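PDB 2XSU: catechol 1,2 dioxygenase from Acinetobacter radioresistens, which probably catalyses the iron(III)-dependent intradiol cleavage of catechol by dioxygen to cis,cis-muconate, the first step of the catechol branch of the beta-ketoadipate pathway. Local coordinates for residues Y228-F242 and F289-S303. The protein carries 1 engineered substitution. Sequence-based numbering, arbitrary orientation.
Sequences YFVSAPGYRKLTTQF and FNVELVKEAEAAPSS
The beta-hairpin formed by strands 221-231 and 238-244 packs one face against strand 284-293, and the chain beyond then runs alongside the hairpin's loop and turns back over Arg236. At the buried end Tyr228, Phe242 and Phe289 make an aromatic cluster. With CG anti to the backbone N (chi1 -173°), Phe289 brings its ring up against both other aromatics, which approach it from one side. Phe289 CE2 lies over the centre of the Tyr228 ring, with Tyr228 CZ 3.4 Å from Phe289 CD2. Phe242 CB sits over the face of Phe289, 4.2 Å from the centroid of the Phe289 ring. Both ring pairs meet obliquely. Ile139 of strand 136-145 touches Tyr228 and Phe242, and Tyr228 OH is hydrogen-bonded to Tyr191. Farther along, Val291 CG1 meets Leu238 CD2, while the two methyls of Leu293 straddle Val230 CG1, each 4.0 Å away.

This packing is part of the hydrophobic core of the beta-sandwich characteristic of intradiol dioxygenases, whose iron(III) is held by His225 and His227, on the same strand as Tyr228, with Tyr167 and Tyr201. At the loop, apolar packing gives way to backbone pairing: Tyr235 and Lys295 form a single bridge, with Arg236 N giving a nearly straight bond to Val294 O (2.9 Å) and Glu296 N another to Gly234 O.

Arg236, bent at chi3 (79°), runs alongside Val294 and brings NH2 to Pro301 O at 2.8 Å; that oxygen lies in the guanidinium plane, although the donor stands above the carbonyl plane. Water 3 links NE to the same carbonyl, Ser303 CB rests over one guanidinium face, and NH2 also forms a salt bridge with Asp94, so several partners fix the group's rotation. Ser303 OG donates to Lys237 O, 2.6 Å away, on an in-plane lone pair.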
ATOM      1  N   TYR A 228      19.871 -17.607   5.991  1.00  9.80           N
ATOM      2  CA  TYR A 228      21.065 -17.772   5.159  1.00  9.73           C
ATOM      3  C   TYR A 228      20.885 -17.218   3.751  1.00  9.92           C
ATOM      4  O   TYR A 228      19.873 -17.495   3.108  1.00 10.35           O
ATOM      5  CB  TYR A 228      21.370 -19.260   4.974  1.00  9.69           C
ATOM      6  CG  TYR A 228      22.002 -19.974   6.120  1.00  9.05           C
ATOM      7  CD1 TYR A 228      21.269 -20.262   7.276  1.00 10.30           C
ATOM      8  CD2 TYR A 228      23.337 -20.431   6.035  1.00 10.08           C
ATOM      9  CE1 TYR A 228      21.860 -20.942   8.340  1.00 10.48           C
ATOM     10  CE2 TYR A 228      23.929 -21.139   7.096  1.00 10.11           C
ATOM     11  CZ  TYR A 228      23.168 -21.385   8.243  1.00 10.06           C
ATOM     12  OH  TYR A 228      23.706 -22.053   9.304  1.00 12.28           O
ATOM     13  N   PHE A 229      21.876 -16.450   3.273  1.00 10.01           N
ATOM     14  CA  PHE A 229      22.179 -16.400   1.823  1.00 10.41           C
ATOM     15  C   PHE A 229      23.477 -17.184   1.615  1.00 11.84           C
ATOM     16  O   PHE A 229      24.446 -16.963   2.353  1.00 11.47           O
ATOM     17  CB  PHE A 229      22.475 -14.981   1.306  1.00 11.50           C
ATOM     18  CG  PHE A 229      21.292 -14.053   1.206  1.00 11.10           C
ATOM     19  CD1 PHE A 229      20.093 -14.457   0.592  1.00 14.11           C
ATOM     20  CD2 PHE A 229      21.390 -12.735   1.667  1.00 12.96           C
ATOM     21  CE1 PHE A 229      19.005 -13.574   0.471  1.00 16.06           C
ATOM     22  CE2 PHE A 229      20.319 -11.857   1.538  1.00 13.77           C
ATOM     23  CZ  PHE A 229      19.113 -12.277   0.950  1.00 13.25           C
ATOM     24  N   VAL A 230      23.524 -18.074   0.620  1.00 11.66           N
ATOM     25  CA  VAL A 230      24.779 -18.765   0.277  1.00 13.06           C
ATOM     26  C   VAL A 230      25.032 -18.549  -1.206  1.00 14.30           C
ATOM     27  O   VAL A 230      24.162 -18.783  -2.027  1.00 14.28           O
ATOM     28  CB  VAL A 230      24.771 -20.267   0.652  1.00 12.71           C
ATOM     29  CG1 VAL A 230      26.200 -20.894   0.432  1.00 13.58           C
ATOM     30  CG2 VAL A 230      24.322 -20.467   2.132  1.00 12.37           C
ATOM     31  N   SER A 231      26.230 -18.086  -1.552  1.00 14.92           N
ATOM     32  CA  SER A 231      26.550 -17.835  -2.969  1.00 15.46           C
ATOM     33  C   SER A 231      27.997 -18.223  -3.238  1.00 16.29           C
ATOM     34  O   SER A 231      28.810 -18.200  -2.318  1.00 16.12           O
ATOM     35  CB  SER A 231      26.300 -16.364  -3.333  1.00 16.39           C
ATOM     36  OG  SER A 231      27.087 -15.454  -2.564  1.00 17.24           O
ATOM     37  N   ALA A 232      28.303 -18.556  -4.501  1.00 16.56           N
ATOM     38  CA  ALA A 232      29.675 -18.894  -4.910  1.00 17.94           C
ATOM     39  C   ALA A 232      29.781 -18.831  -6.427  1.00 18.69           C
ATOM     40  O   ALA A 232      28.822 -19.165  -7.117  1.00 19.17           O
ATOM     41  CB  ALA A 232      30.046 -20.260  -4.433  1.00 17.89           C
ATOM     42  N   PRO A 233      30.945 -18.419  -6.950  1.00 19.26           N
ATOM     43  CA  PRO A 233      31.090 -18.390  -8.418  1.00 19.82           C
ATOM     44  C   PRO A 233      30.797 -19.736  -9.040  1.00 19.46           C
ATOM     45  O   PRO A 233      31.294 -20.772  -8.570  1.00 20.20           O
ATOM     46  CB  PRO A 233      32.574 -18.047  -8.615  1.00 20.06           C
ATOM     47  CG  PRO A 233      32.936 -17.278  -7.407  1.00 20.45           C
ATOM     48  CD  PRO A 233      32.101 -17.820  -6.262  1.00 19.91           C
ATOM     49  N   GLY A 234      29.963 -19.721 -10.074  1.00 20.16           N
ATOM     50  CA  GLY A 234      29.568 -20.942 -10.764  1.00 20.21           C
ATOM     51  C   GLY A 234      28.371 -21.692 -10.209  1.00 20.42           C
ATOM     52  O   GLY A 234      27.960 -22.719 -10.769  1.00 21.18           O
ATOM     53  N   TYR A 235      27.840 -21.209  -9.086  1.00 19.88           N
ATOM     54  CA  TYR A 235      26.688 -21.847  -8.418  1.00 18.91           C
ATOM     55  C   TYR A 235      25.478 -20.923  -8.280  1.00 17.84           C
ATOM     56  O   TYR A 235      25.609 -19.688  -8.243  1.00 18.08           O
ATOM     57  CB  TYR A 235      27.104 -22.405  -7.041  1.00 18.77           C
ATOM     58  CG  TYR A 235      28.134 -23.504  -7.163  1.00 18.84           C
ATOM     59  CD1 TYR A 235      27.747 -24.845  -7.271  1.00 20.07           C
ATOM     60  CD2 TYR A 235      29.505 -23.197  -7.201  1.00 19.15           C
ATOM     61  CE1 TYR A 235      28.701 -25.860  -7.409  1.00 22.38           C
ATOM     62  CE2 TYR A 235      30.455 -24.203  -7.343  1.00 22.64           C
ATOM     63  CZ  TYR A 235      30.047 -25.525  -7.444  1.00 22.93           C
ATOM     64  OH  TYR A 235      30.981 -26.535  -7.587  1.00 27.72           O
ATOM     65  N   ARG A 236      24.296 -21.547  -8.208  1.00 17.94           N
ATOM     66  CA  ARG A 236      23.047 -20.821  -8.022  1.00 17.32           C
ATOM     67  C   ARG A 236      22.973 -20.274  -6.588  1.00 16.25           C
ATOM     68  O   ARG A 236      23.143 -21.041  -5.645  1.00 16.58           O
ATOM     69  CB  ARG A 236      21.863 -21.755  -8.264  1.00 16.94           C
ATOM     70  CG  ARG A 236      21.879 -22.476  -9.618  1.00 17.82           C
ATOM     71  CD  ARG A 236      20.569 -23.242  -9.814  1.00 19.58           C
ATOM     72  NE  ARG A 236      19.451 -22.384 -10.227  1.00 19.85           N
ATOM     73  CZ  ARG A 236      18.189 -22.545  -9.811  1.00 21.07           C
ATOM     74  NH1 ARG A 236      17.895 -23.469  -8.905  1.00 24.23           N
ATOM     75  NH2 ARG A 236      17.230 -21.755 -10.266  1.00 20.81           N
ATOM     76  N   LYS A 237      22.688 -18.985  -6.444  1.00 16.12           N
ATOM     77  CA  LYS A 237      22.524 -18.371  -5.103  1.00 16.01           C
ATOM     78  C   LYS A 237      21.324 -18.987  -4.384  1.00 15.20           C
ATOM     79  O   LYS A 237      20.268 -19.249  -4.996  1.00 16.09           O
ATOM     80  CB  LYS A 237      22.332 -16.867  -5.205  1.00 17.31           C
ATOM     81  CG  LYS A 237      22.348 -16.167  -3.843  1.00 18.43           C
ATOM     82  CD  LYS A 237      22.414 -14.662  -4.015  1.00 23.54           C
ATOM     83  CE  LYS A 237      22.606 -13.946  -2.664  1.00 27.35           C
ATOM     84  NZ  LYS A 237      23.010 -12.515  -2.875  1.00 27.64           N
ATOM     85  N   LEU A 238      21.503 -19.197  -3.085  1.00 13.95           N
ATOM     86  CA  LEU A 238      20.497 -19.846  -2.262  1.00 12.18           C
ATOM     87  C   LEU A 238      20.021 -18.921  -1.165  1.00 11.84           C
ATOM     88  O   LEU A 238      20.831 -18.337  -0.453  1.00 12.40           O
ATOM     89  CB  LEU A 238      21.053 -21.122  -1.640  1.00 12.66           C
ATOM     90  CG  LEU A 238      20.184 -21.861  -0.596  1.00 12.87           C
ATOM     91  CD1 LEU A 238      18.899 -22.397  -1.233  1.00 14.00           C
ATOM     92  CD2 LEU A 238      20.941 -22.993   0.066  1.00 14.44           C
ATOM     93  N   THR A 239      18.694 -18.811  -1.037  1.00  9.74           N
ATOM     94  CA  THR A 239      18.065 -18.130   0.099  1.00  9.50           C
ATOM     95  C   THR A 239      17.401 -19.213   0.931  1.00  9.29           C
ATOM     96  O   THR A 239      16.536 -19.939   0.440  1.00  9.95           O
ATOM     97  CB  THR A 239      17.000 -17.108  -0.355  1.00  9.39           C
ATOM     98  OG1 THR A 239      17.616 -16.102  -1.180  1.00 10.34           O
ATOM     99  CG2 THR A 239      16.309 -16.433   0.886  1.00  8.37           C
ATOM    100  N   THR A 240      17.828 -19.370   2.186  1.00 10.01           N
ATOM    101  CA  THR A 240      17.264 -20.452   3.014  1.00  9.84           C
ATOM    102  C   THR A 240      17.292 -20.107   4.507  1.00 10.04           C
ATOM    103  O   THR A 240      17.557 -18.963   4.870  1.00  9.78           O
ATOM    104  CB  THR A 240      17.954 -21.815   2.696  1.00 11.09           C
ATOM    105  OG1 THR A 240      17.174 -22.901   3.238  1.00 11.77           O
ATOM    106  CG2 THR A 240      19.365 -21.831   3.232  1.00 11.96           C
ATOM    107  N   GLN A 241      16.901 -21.072   5.345  1.00 10.92           N
ATOM    108  CA  GLN A 241      17.039 -20.959   6.800  1.00 10.49           C
ATOM    109  C   GLN A 241      17.143 -22.355   7.398  1.00 10.26           C
ATOM    110  O   GLN A 241      16.911 -23.339   6.711  1.00 10.56           O
ATOM    111  CB  GLN A 241      15.847 -20.258   7.425  1.00 12.58           C
ATOM    112  CG  GLN A 241      14.590 -21.064   7.488  1.00 15.60           C
ATOM    113  CD  GLN A 241      13.422 -20.270   8.045  1.00 17.78           C
ATOM    114  OE1 GLN A 241      13.499 -19.037   8.208  1.00 19.36           O
ATOM    115  NE2 GLN A 241      12.330 -20.976   8.329  1.00 22.42           N
ATOM    116  N   PHE A 242      17.480 -22.419   8.683  1.00  9.84           N
ATOM    117  CA  PHE A 242      17.072 -23.602   9.438  1.00  9.60           C
ATOM    118  C   PHE A 242      16.160 -23.194  10.573  1.00  9.88           C
ATOM    119  O   PHE A 242      16.238 -22.051  11.078  1.00  9.50           O
ATOM    120  CB  PHE A 242      18.249 -24.495   9.938  1.00  9.61           C
ATOM    121  CG  PHE A 242      19.151 -23.864  10.964  1.00  8.50           C
ATOM    122  CD1 PHE A 242      18.760 -23.737  12.301  1.00 10.28           C
ATOM    123  CD2 PHE A 242      20.441 -23.433  10.618  1.00  9.41           C
ATOM    124  CE1 PHE A 242      19.594 -23.137  13.267  1.00 10.79           C
ATOM    125  CE2 PHE A 242      21.298 -22.852  11.579  1.00 10.17           C
ATOM    126  CZ  PHE A 242      20.879 -22.690  12.900  1.00 11.42           C
ATOM    127  N   PHE A 289      24.584 -27.568  10.120  1.00 12.54           N
ATOM    128  CA  PHE A 289      23.803 -27.251   8.945  1.00 12.31           C
ATOM    129  C   PHE A 289      24.715 -27.195   7.701  1.00 12.71           C
ATOM    130  O   PHE A 289      25.390 -26.177   7.431  1.00 12.23           O
ATOM    131  CB  PHE A 289      23.034 -25.940   9.168  1.00 12.04           C
ATOM    132  CG  PHE A 289      22.054 -25.611   8.059  1.00 12.65           C
ATOM    133  CD1 PHE A 289      20.901 -26.375   7.886  1.00 13.92           C
ATOM    134  CD2 PHE A 289      22.282 -24.511   7.213  1.00 12.70           C
ATOM    135  CE1 PHE A 289      19.976 -26.059   6.860  1.00 14.11           C
ATOM    136  CE2 PHE A 289      21.377 -24.198   6.181  1.00 13.32           C
ATOM    137  CZ  PHE A 289      20.226 -24.978   6.011  1.00 12.62           C
ATOM    138  N   ASN A 290      24.749 -28.311   6.974  1.00 13.45           N
ATOM    139  CA  ASN A 290      25.469 -28.396   5.707  1.00 14.45           C
ATOM    140  C   ASN A 290      24.629 -27.823   4.589  1.00 14.79           C
ATOM    141  O   ASN A 290      23.373 -27.826   4.648  1.00 16.09           O
ATOM    142  CB  ASN A 290      25.869 -29.851   5.407  1.00 14.14           C
ATOM    143  CG  ASN A 290      26.700 -30.443   6.504  1.00 16.85           C
ATOM    144  OD1 ASN A 290      27.644 -29.804   7.001  1.00 15.70           O
ATOM    145  ND2 ASN A 290      26.344 -31.652   6.930  1.00 18.74           N
ATOM    146  N   VAL A 291      25.310 -27.282   3.592  1.00 14.75           N
ATOM    147  CA  VAL A 291      24.637 -26.668   2.464  1.00 14.04           C
ATOM    148  C   VAL A 291      25.141 -27.285   1.170  1.00 15.40           C
ATOM    149  O   VAL A 291      26.349 -27.376   0.949  1.00 14.96           O
ATOM    150  CB  VAL A 291      24.865 -25.151   2.421  1.00 14.88           C
ATOM    151  CG1 VAL A 291      24.231 -24.554   1.175  1.00 15.15           C
ATOM    152  CG2 VAL A 291      24.259 -24.481   3.662  1.00 15.05           C
ATOM    153  N   GLU A 292      24.204 -27.689   0.326  1.00 14.79           N
ATOM    154  CA  GLU A 292      24.526 -28.190  -1.011  1.00 15.78           C
ATOM    155  C   GLU A 292      24.019 -27.206  -2.060  1.00 15.42           C
ATOM    156  O   GLU A 292      22.817 -26.879  -2.114  1.00 15.77           O
ATOM    157  CB  GLU A 292      23.884 -29.569  -1.190  1.00 16.38           C
ATOM    158  CG  GLU A 292      23.996 -30.198  -2.555  1.00 22.30           C
ATOM    159  CD  GLU A 292      23.305 -31.565  -2.596  1.00 26.73           C
ATOM    160  OE1 GLU A 292      23.833 -32.521  -1.983  1.00 29.45           O
ATOM    161  OE2 GLU A 292      22.216 -31.668  -3.208  1.00 30.70           O
ATOM    162  N   LEU A 293      24.939 -26.731  -2.891  1.00 15.14           N
ATOM    163  CA  LEU A 293      24.628 -25.791  -3.964  1.00 15.89           C
ATOM    164  C   LEU A 293      24.558 -26.494  -5.323  1.00 17.39           C
ATOM    165  O   LEU A 293      25.291 -27.469  -5.576  1.00 17.95           O
ATOM    166  CB  LEU A 293      25.677 -24.666  -4.025  1.00 16.41           C
ATOM    167  CG  LEU A 293      25.828 -23.781  -2.792  1.00 14.56           C
ATOM    168  CD1 LEU A 293      26.967 -22.771  -3.019  1.00 15.33           C
ATOM    169  CD2 LEU A 293      24.518 -23.060  -2.509  1.00 14.86           C
ATOM    170  N   VAL A 294      23.675 -25.990  -6.174  1.00 18.62           N
ATOM    171  CA  VAL A 294      23.476 -26.525  -7.531  1.00 20.94           C
ATOM    172  C   VAL A 294      24.331 -25.705  -8.503  1.00 21.85           C
ATOM    173  O   VAL A 294      24.403 -24.483  -8.400  1.00 20.89           O
ATOM    174  CB  VAL A 294      21.972 -26.475  -7.918  1.00 20.89           C
ATOM    175  CG1 VAL A 294      21.736 -26.958  -9.359  1.00 22.32           C
ATOM    176  CG2 VAL A 294      21.126 -27.308  -6.929  1.00 21.67           C
ATOM    177  N   LYS A 295      24.992 -26.374  -9.453  1.00 23.50           N
ATOM    178  CA  LYS A 295      25.790 -25.636 -10.440  1.00 26.04           C
ATOM    179  C   LYS A 295      24.911 -24.783 -11.358  1.00 26.43           C
ATOM    180  O   LYS A 295      23.790 -25.184 -11.742  1.00 25.93           O
ATOM    181  CB  LYS A 295      26.710 -26.571 -11.265  1.00 26.71           C
ATOM    182  CG  LYS A 295      25.993 -27.654 -12.068  1.00 31.10           C
ATOM    183  CD  LYS A 295      26.773 -28.045 -13.349  1.00 35.29           C
ATOM    184  CE  LYS A 295      26.070 -29.162 -14.169  1.00 36.19           C
ATOM    185  NZ  LYS A 295      24.570 -29.055 -14.263  1.00 37.17           N
ATOM    186  N   GLU A 296      25.400 -23.593 -11.685  1.00 27.39           N
ATOM    187  CA  GLU A 296      24.699 -22.703 -12.604  1.00 29.01           C
ATOM    188  C   GLU A 296      24.782 -23.309 -13.995  1.00 29.60           C
ATOM    189  O   GLU A 296      25.875 -23.574 -14.489  1.00 30.47           O
ATOM    190  CB  GLU A 296      25.347 -21.324 -12.644  1.00 29.47           C
ATOM    191  CG  GLU A 296      24.955 -20.389 -11.514  1.00 33.39           C
ATOM    192  CD  GLU A 296      25.734 -19.066 -11.539  1.00 37.55           C
ATOM    193  OE1 GLU A 296      26.831 -19.022 -12.156  1.00 38.33           O
ATOM    194  OE2 GLU A 296      25.249 -18.076 -10.933  1.00 38.19           O
ATOM    195  N   ALA A 297      23.631 -23.550 -14.605  1.00 30.03           N
ATOM    196  CA  ALA A 297      23.578 -24.047 -15.985  1.00 30.07           C
ATOM    197  C   ALA A 297      22.955 -22.963 -16.848  1.00 30.59           C
ATOM    198  O   ALA A 297      22.196 -22.121 -16.345  1.00 29.86           O
ATOM    199  CB  ALA A 297      22.749 -25.333 -16.068  1.00 30.15           C
ATOM    200  N   GLU A 298      23.252 -23.000 -18.153  1.00 30.85           N
ATOM    201  CA  GLU A 298      22.648 -22.076 -19.108  1.00 31.94           C
ATOM    202  C   GLU A 298      21.111 -22.152 -19.090  1.00 31.25           C
ATOM    203  O   GLU A 298      20.432 -21.131 -19.171  1.00 32.04           O
ATOM    204  CB  GLU A 298      23.202 -22.334 -20.526  1.00 32.39           C
ATOM    205  CG  GLU A 298      22.972 -21.197 -21.531  1.00 37.34           C
ATOM    206  CD  GLU A 298      23.863 -19.969 -21.279  1.00 41.90           C
ATOM    207  OE1 GLU A 298      23.915 -19.468 -20.127  1.00 44.98           O
ATOM    208  OE2 GLU A 298      24.511 -19.500 -22.242  1.00 44.21           O
ATOM    209  N   ALA A 299      20.579 -23.364 -18.960  1.00 30.19           N
ATOM    210  CA  ALA A 299      19.134 -23.605 -18.888  1.00 30.06           C
ATOM    211  C   ALA A 299      18.448 -23.136 -17.580  1.00 29.73           C
ATOM    212  O   ALA A 299      17.213 -23.002 -17.530  1.00 30.37           O
ATOM    213  CB  ALA A 299      18.854 -25.098 -19.117  1.00 29.48           C
ATOM    214  N   ALA A 300      19.231 -22.915 -16.525  1.00 29.01           N
ATOM    215  CA  ALA A 300      18.664 -22.658 -15.194  1.00 28.37           C
ATOM    216  C   ALA A 300      17.970 -21.287 -15.086  1.00 28.30           C
ATOM    217  O   ALA A 300      18.557 -20.275 -15.484  1.00 27.78           O
ATOM    218  CB  ALA A 300      19.753 -22.791 -14.114  1.00 28.17           C
ATOM    219  N   PRO A 301      16.720 -21.255 -14.560  1.00 28.05           N
ATOM    220  CA  PRO A 301      16.163 -19.955 -14.164  1.00 28.16           C
ATOM    221  C   PRO A 301      17.051 -19.297 -13.106  1.00 28.41           C
ATOM    222  O   PRO A 301      17.765 -19.990 -12.363  1.00 28.06           O
ATOM    223  CB  PRO A 301      14.807 -20.314 -13.541  1.00 28.20           C
ATOM    224  CG  PRO A 301      14.481 -21.683 -14.054  1.00 28.31           C
ATOM    225  CD  PRO A 301      15.786 -22.366 -14.294  1.00 27.89           C
ATOM    226  N   SER A 302      17.022 -17.969 -13.040  1.00 28.81           N
ATOM    227  CA  SER A 302      17.792 -17.266 -12.003  1.00 29.14           C
ATOM    228  C   SER A 302      17.268 -17.648 -10.614  1.00 28.91           C
ATOM    229  O   SER A 302      16.049 -17.836 -10.435  1.00 28.90           O
ATOM    230  CB  SER A 302      17.726 -15.749 -12.209  1.00 29.79           C
ATOM    231  OG  SER A 302      18.610 -15.085 -11.310  1.00 31.36           O
ATOM    232  N   SER A 303      18.181 -17.801  -9.646  1.00 28.27           N
ATOM    233  CA  SER A 303      17.776 -18.018  -8.248  1.00 27.83           C
ATOM    234  C   SER A 303      18.054 -16.784  -7.386  1.00 27.92           C
ATOM    235  O   SER A 303      17.930 -16.835  -6.144  1.00 28.23           O
ATOM    236  CB  SER A 303      18.445 -19.263  -7.663  1.00 27.99           C
ATOM    237  OG  SER A 303      19.851 -19.081  -7.581  1.00 26.67           O
TER
HETATM  238  O   HOH W   1      29.147 -17.146 -11.217  1.00 38.88           O
HETATM  239  O   HOH W   2      22.134 -23.699  -5.253  1.00 18.65           O
HETATM  240  O   HOH W   3      20.395 -20.042 -11.788  1.00 22.90           O
HETATM  241  O   HOH W   4      23.127 -17.401  -8.809  1.00 23.61           O
HETATM  242  O   HOH W   5      18.877 -16.162  -3.580  1.00 19.69           O